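Local structure of electron transfer flavoprotein, alpha subunit (Thermotoga maritima, 7KOE) at residues Gln206-Gly219 with Leu231-Ser245. The protein probably transfers electrons between redox partners, as the FAD-binding alpha subunit of an electron transfer flavoprotein. Numbering follows the deposited sequence.
With FAD (flavin-adenine dinucleotide), chain J.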
loop_
_atom_site.group_PDB
_atom_site.type_symbol
_atom_site.label_atom_id
_atom_site.label_comp_id
_atom_site.label_asym_id
_atom_site.label_seq_id
_atom_site.Cartn_x
_atom_site.Cartn_y
_atom_site.Cartn_z
ATOM N N GLN B 206 36.210 13.366 -45.119
ATOM C CA GLN B 206 34.998 12.582 -44.924
ATOM C C GLN B 206 34.002 13.359 -44.078
ATOM O O GLN B 206 34.186 14.555 -43.831
ATOM C CB GLN B 206 35.318 11.241 -44.264
ATOM C CG GLN B 206 36.131 10.299 -45.126
ATOM C CD GLN B 206 36.562 9.062 -44.375
ATOM O OE1 GLN B 206 35.757 8.424 -43.699
ATOM N NE2 GLN B 206 37.839 8.719 -44.480
ATOM N N VAL B 207 32.941 12.693 -43.638
ATOM C CA VAL B 207 31.962 13.278 -42.733
ATOM C C VAL B 207 32.296 12.800 -41.331
ATOM O O VAL B 207 32.301 11.592 -41.069
ATOM C CB VAL B 207 30.531 12.876 -43.118
ATOM C CG1 VAL B 207 29.535 13.467 -42.136
ATOM C CG2 VAL B 207 30.225 13.297 -44.543
ATOM N N ASN B 208 32.582 13.729 -40.426
ATOM C CA ASN B 208 32.969 13.330 -39.069
ATOM C C ASN B 208 31.743 13.204 -38.173
ATOM O O ASN B 208 31.379 12.100 -37.762
ATOM C CB ASN B 208 33.969 14.332 -38.497
ATOM C CG ASN B 208 35.099 14.626 -39.450
ATOM O OD1 ASN B 208 35.719 13.714 -39.992
ATOM N ND2 ASN B 208 35.369 15.906 -39.672
ATOM N N LEU B 209 31.093 14.332 -37.877
ATOM C CA LEU B 209 29.825 14.456 -37.155
ATOM C C LEU B 209 29.813 13.821 -35.755
ATOM O O LEU B 209 28.757 13.745 -35.131
ATOM C CB LEU B 209 28.666 13.905 -37.993
ATOM C CG LEU B 209 27.342 14.663 -37.930
ATOM C CD1 LEU B 209 27.520 16.098 -38.350
ATOM C CD2 LEU B 209 26.337 13.983 -38.809
ATOM N N GLU B 210 30.944 13.354 -35.234
ATOM C CA GLU B 210 31.080 13.089 -33.808
ATOM C C GLU B 210 32.329 13.702 -33.221
ATOM O O GLU B 210 32.373 13.935 -32.007
ATOM C CB GLU B 210 31.114 11.583 -33.497
ATOM C CG GLU B 210 29.856 10.795 -33.783
ATOM C CD GLU B 210 29.913 10.071 -35.108
ATOM O OE1 GLU B 210 30.974 10.111 -35.760
ATOM O OE2 GLU B 210 28.907 9.444 -35.483
ATOM N N TYR B 211 33.343 13.965 -34.038
ATOM C CA TYR B 211 34.606 14.535 -33.601
ATOM C C TYR B 211 34.800 15.921 -34.192
ATOM O O TYR B 211 35.934 16.389 -34.330
ATOM C CB TYR B 211 35.757 13.602 -33.978
ATOM C CG TYR B 211 35.469 12.154 -33.644
ATOM C CD1 TYR B 211 35.677 11.664 -32.361
ATOM C CD2 TYR B 211 34.978 11.279 -34.607
ATOM C CE1 TYR B 211 35.408 10.346 -32.050
ATOM C CE2 TYR B 211 34.698 9.968 -34.301
ATOM C CZ TYR B 211 34.923 9.506 -33.026
ATOM O OH TYR B 211 34.651 8.195 -32.730
ATOM N N ALA B 212 33.712 16.566 -34.563
ATOM C CA ALA B 212 33.679 17.947 -35.016
ATOM C C ALA B 212 33.375 18.859 -33.838
ATOM O O ALA B 212 32.442 18.579 -33.076
ATOM C CB ALA B 212 32.630 18.137 -36.098
ATOM N N PRO B 213 34.137 19.937 -33.645
ATOM C CA PRO B 213 33.865 20.829 -32.510
ATOM C C PRO B 213 32.643 21.702 -32.707
ATOM O O PRO B 213 32.125 22.242 -31.725
ATOM C CB PRO B 213 35.141 21.676 -32.412
ATOM C CG PRO B 213 36.144 21.003 -33.309
ATOM C CD PRO B 213 35.352 20.332 -34.369
ATOM N N VAL B 214 32.178 21.876 -33.939
ATOM C CA VAL B 214 30.988 22.661 -34.237
ATOM C C VAL B 214 30.150 21.864 -35.223
ATOM O O VAL B 214 30.654 21.430 -36.261
ATOM C CB VAL B 214 31.344 24.049 -34.814
ATOM C CG1 VAL B 214 30.141 24.688 -35.483
ATOM C CG2 VAL B 214 31.863 24.960 -33.725
ATOM N N VAL B 215 28.885 21.642 -34.890
ATOM C CA VAL B 215 27.945 21.006 -35.799
ATOM C C VAL B 215 26.831 22.004 -36.053
ATOM O O VAL B 215 26.052 22.319 -35.146
ATOM C CB VAL B 215 27.396 19.688 -35.243
ATOM C CG1 VAL B 215 26.313 19.148 -36.151
ATOM C CG2 VAL B 215 28.514 18.678 -35.101
ATOM N N VAL B 216 26.769 22.528 -37.270
ATOM C CA VAL B 216 25.663 23.370 -37.702
ATOM C C VAL B 216 24.725 22.537 -38.567
ATOM O O VAL B 216 25.115 22.017 -39.617
ATOM C CB VAL B 216 26.164 24.647 -38.407
ATOM C CG1 VAL B 216 27.254 24.359 -39.421
ATOM C CG2 VAL B 216 25.007 25.368 -39.076
ATOM N N ALA B 217 23.495 22.368 -38.096
ATOM C CA ALA B 217 22.576 21.416 -38.693
ATOM C C ALA B 217 21.254 22.096 -38.994
ATOM O O ALA B 217 20.913 23.116 -38.395
ATOM C CB ALA B 217 22.347 20.219 -37.774
ATOM N N GLY B 218 20.504 21.510 -39.918
ATOM C CA GLY B 218 19.208 22.058 -40.260
ATOM C C GLY B 218 18.328 21.045 -40.945
ATOM O O GLY B 218 18.789 19.999 -41.410
ATOM N N GLY B 219 17.040 21.368 -40.998
ATOM C CA GLY B 219 16.086 20.564 -41.731
ATOM C C GLY B 219 14.713 21.194 -41.763
ATOM O O GLY B 219 14.234 21.671 -40.735
ATOM N N LEU B 231 24.656 26.940 -44.739
ATOM C CA LEU B 231 25.069 26.276 -43.510
ATOM C C LEU B 231 26.494 25.756 -43.598
ATOM O O LEU B 231 27.166 25.632 -42.571
ATOM C CB LEU B 231 24.128 25.118 -43.175
ATOM C CG LEU B 231 22.702 25.392 -42.696
ATOM C CD1 LEU B 231 22.195 24.197 -41.933
ATOM C CD2 LEU B 231 22.624 26.610 -41.825
ATOM N N LYS B 232 26.967 25.436 -44.801
ATOM C CA LYS B 232 28.343 24.988 -44.962
ATOM C C LYS B 232 29.329 26.145 -44.977
ATOM O O LYS B 232 30.516 25.932 -44.707
ATOM C CB LYS B 232 28.491 24.169 -46.243
ATOM C CG LYS B 232 29.589 23.126 -46.178
ATOM C CD LYS B 232 29.819 22.482 -47.528
ATOM C CE LYS B 232 30.646 21.220 -47.393
ATOM N NZ LYS B 232 31.919 21.473 -46.668
ATOM N N GLU B 233 28.867 27.356 -45.301
ATOM C CA GLU B 233 29.703 28.539 -45.134
ATOM C C GLU B 233 30.019 28.786 -43.667
ATOM O O GLU B 233 31.125 29.222 -43.336
ATOM C CB GLU B 233 29.011 29.762 -45.735
ATOM C CG GLU B 233 29.085 29.842 -47.247
ATOM C CD GLU B 233 28.026 30.755 -47.832
ATOM O OE1 GLU B 233 27.705 30.605 -49.030
ATOM O OE2 GLU B 233 27.514 31.622 -47.095
ATOM N N LEU B 234 29.068 28.504 -42.781
ATOM C CA LEU B 234 29.293 28.586 -41.348
ATOM C C LEU B 234 30.007 27.362 -40.794
ATOM O O LEU B 234 30.586 27.438 -39.706
ATOM C CB LEU B 234 27.954 28.773 -40.632
ATOM C CG LEU B 234 27.933 29.358 -39.223
ATOM C CD1 LEU B 234 28.881 30.527 -39.123
ATOM C CD2 LEU B 234 26.525 29.779 -38.865
ATOM N N ALA B 235 29.993 26.244 -41.517
ATOM C CA ALA B 235 30.632 25.029 -41.023
ATOM C C ALA B 235 32.143 25.104 -41.171
ATOM O O ALA B 235 32.887 24.832 -40.223
ATOM C CB ALA B 235 30.083 23.810 -41.763
ATOM N N ASP B 236 32.618 25.464 -42.365
ATOM C CA ASP B 236 34.056 25.506 -42.602
ATOM C C ASP B 236 34.682 26.754 -41.998
ATOM O O ASP B 236 35.904 26.819 -41.820
ATOM C CB ASP B 236 34.343 25.431 -44.100
ATOM C CG ASP B 236 34.056 24.062 -44.676
ATOM O OD1 ASP B 236 34.184 23.065 -43.936
ATOM O OD2 ASP B 236 33.703 23.983 -45.872
ATOM N N LEU B 237 33.862 27.762 -41.693
ATOM C CA LEU B 237 34.347 28.925 -40.960
ATOM C C LEU B 237 34.740 28.542 -39.542
ATOM O O LEU B 237 35.857 28.819 -39.093
ATOM C CB LEU B 237 33.275 30.013 -40.944
ATOM C CG LEU B 237 33.617 31.363 -40.317
ATOM C CD1 LEU B 237 33.071 32.451 -41.191
ATOM C CD2 LEU B 237 33.033 31.491 -38.921
ATOM N N LEU B 238 33.829 27.892 -38.824
ATOM C CA LEU B 238 34.074 27.473 -37.455
ATOM C C LEU B 238 34.888 26.190 -37.365
ATOM O O LEU B 238 35.143 25.715 -36.254
ATOM C CB LEU B 238 32.741 27.300 -36.723
ATOM C CG LEU B 238 31.874 28.560 -36.752
ATOM C CD1 LEU B 238 30.414 28.265 -36.484
ATOM C CD2 LEU B 238 32.388 29.544 -35.745
ATOM N N GLY B 239 35.306 25.629 -38.495
ATOM C CA GLY B 239 36.114 24.426 -38.496
ATOM C C GLY B 239 35.338 23.188 -38.113
ATOM O O GLY B 239 35.884 22.299 -37.449
ATOM N N GLY B 240 34.069 23.105 -38.518
ATOM C CA GLY B 240 33.212 22.022 -38.101
ATOM C C GLY B 240 32.418 21.437 -39.255
ATOM O O GLY B 240 32.494 21.897 -40.397
ATOM N N GLU B 241 31.646 20.407 -38.922
ATOM C CA GLU B 241 30.885 19.622 -39.878
ATOM C C GLU B 241 29.444 20.129 -39.936
ATOM O O GLU B 241 28.914 20.679 -38.971
ATOM C CB GLU B 241 30.945 18.145 -39.481
ATOM C CG GLU B 241 30.390 17.143 -40.481
ATOM C CD GLU B 241 31.238 17.022 -41.728
ATOM O OE1 GLU B 241 32.460 17.271 -41.648
ATOM O OE2 GLU B 241 30.686 16.673 -42.792
ATOM N N VAL B 242 28.813 19.960 -41.089
ATOM C CA VAL B 242 27.419 20.345 -41.288
ATOM C C VAL B 242 26.566 19.104 -41.027
ATOM O O VAL B 242 26.849 18.000 -41.499
ATOM C CB VAL B 242 27.170 20.962 -42.671
ATOM C CG1 VAL B 242 27.660 20.066 -43.806
ATOM C CG2 VAL B 242 25.702 21.305 -42.857
ATOM N N GLY B 243 25.544 19.263 -40.187
ATOM C CA GLY B 243 24.636 18.174 -39.909
ATOM C C GLY B 243 23.304 18.344 -40.610
ATOM O O GLY B 243 23.107 19.252 -41.413
ATOM N N ALA B 244 22.372 17.448 -40.298
ATOM C CA ALA B 244 21.037 17.497 -40.871
ATOM C C ALA B 244 20.036 16.865 -39.920
ATOM O O ALA B 244 20.390 16.291 -38.889
ATOM C CB ALA B 244 20.975 16.785 -42.226
ATOM N N SER B 245 18.768 16.980 -40.289
ATOM C CA SER B 245 17.706 16.266 -39.611
ATOM C C SER B 245 17.223 15.110 -40.478
ATOM O O SER B 245 17.749 14.851 -41.562
ATOM C CB SER B 245 16.554 17.205 -39.277
ATOM O OG SER B 245 16.951 18.155 -38.315
HETATM P PA FAD J . 10.171 20.109 -38.769
HETATM O O1A FAD J . 9.164 20.349 -39.822
HETATM O O2A FAD J . 9.612 19.409 -37.541
HETATM O O5B FAD J . 10.887 21.423 -38.415
HETATM C C5B FAD J . 10.600 22.643 -39.127
HETATM C C4B FAD J . 10.968 23.808 -38.249
HETATM O O4B FAD J . 11.622 24.823 -39.044
HETATM C C3B FAD J . 9.792 24.493 -37.554
HETATM O O3B FAD J . 10.116 24.804 -36.205
HETATM C C2B FAD J . 9.583 25.753 -38.397
HETATM O O2B FAD J . 9.035 26.820 -37.636
HETATM C C1B FAD J . 11.020 26.070 -38.792
HETATM N N9A FAD J . 11.149 26.900 -39.983
HETATM C C8A FAD J . 10.284 26.969 -41.042
HETATM N N7A FAD J . 10.651 27.812 -41.977
HETATM C C5A FAD J . 11.841 28.337 -41.497
HETATM C C6A FAD J . 12.740 29.288 -42.017
HETATM N N6A FAD J . 12.571 29.907 -43.189
HETATM N N1A FAD J . 13.833 29.587 -41.281
HETATM C C2A FAD J . 14.009 28.971 -40.110
HETATM N N3A FAD J . 13.234 28.059 -39.522
HETATM C C4A FAD J . 12.158 27.785 -40.269
HETATM N N1 FAD J . 14.907 12.988 -36.827
HETATM C C2 FAD J . 16.217 13.346 -36.890
HETATM O O2 FAD J . 16.550 14.488 -37.187
HETATM N N3 FAD J . 17.194 12.424 -36.606
HETATM C C4 FAD J . 16.990 11.127 -36.252
HETATM O O4 FAD J . 17.943 10.387 -36.024
HETATM C C4X FAD J . 15.599 10.748 -36.198
HETATM N N5 FAD J . 15.323 9.541 -35.873
HETATM C C5X FAD J . 14.004 9.170 -35.815
HETATM C C6 FAD J . 13.699 7.864 -35.465
HETATM C C7 FAD J . 12.382 7.437 -35.390
HETATM C C7M FAD J . 12.093 6.012 -35.007
HETATM C C8 FAD J . 11.344 8.337 -35.669
HETATM C C8M FAD J . 9.910 7.915 -35.587
HETATM C C9 FAD J . 11.644 9.648 -36.020
HETATM C C9A FAD J . 12.964 10.065 -36.097
HETATM N N10 FAD J . 13.308 11.387 -36.424
HETATM C C10 FAD J . 14.624 11.757 -36.506
HETATM C "C1'" FAD J . 12.269 12.363 -36.779
HETATM C "C2'" FAD J . 11.840 13.272 -35.637
HETATM O "O2'" FAD J . 10.867 12.619 -34.822
HETATM C "C3'" FAD J . 11.222 14.537 -36.230
HETATM O "O3'" FAD J . 10.019 14.181 -36.900
HETATM C "C4'" FAD J . 12.132 15.258 -37.223
HETATM O "O4'" FAD J . 13.393 15.527 -36.614
HETATM C "C5'" FAD J . 11.540 16.548 -37.740
HETATM O "O5'" FAD J . 12.555 17.253 -38.482
HETATM P P FAD J . 12.618 18.821 -38.494
HETATM O O1P FAD J . 13.865 19.205 -39.291
HETATM O O2P FAD J . 12.518 19.368 -37.152
HETATM O O3P FAD J . 11.353 19.221 -39.335
#
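The carbonyl O of V216 accepts the backbone N-H of G243 at 2.8 Å, the N-H lying above the carbonyl plane, while CG2 of V242 packs against the same oxygen. Weak bonds from E241 N to V214 O and from V216 N to E241 O continue the parallel pairing. V216 faces helix 231-237: V216 CG1, set between backbone N and carbonyl carbon (chi1 46°), reaches A235 CB at 3.7 Å, and V216 CG2 meets L231 CD2; a beta-branched residue thus suits both the strand and the helix on that face. V214 CG1 meets L238 CD1, just past the helix, at 3.7 Å. On the other face, the long chain of E241, bent at chi2 (69°), suits the loop 207-212: CG touches L209 CD1 at 3.7 Å, and the carboxylate comes beside the backbone of V207 and N208. Replacing E241 by alanine would take away CG and the carboxylate, and would probably leave L209 CD1 and that backbone without their packing partner. Glycine suits position 243, where a CB would probably crowd A217 CB and V215 CG1. Beyond the strands, G219 and S245 line the FAD pocket, and S245 OG makes a weak hydrogen bond to FAD O1P; this beta-alpha-beta unit presents its C-terminal strand ends to the cofactor phosphate, as in Rossmann-like folds.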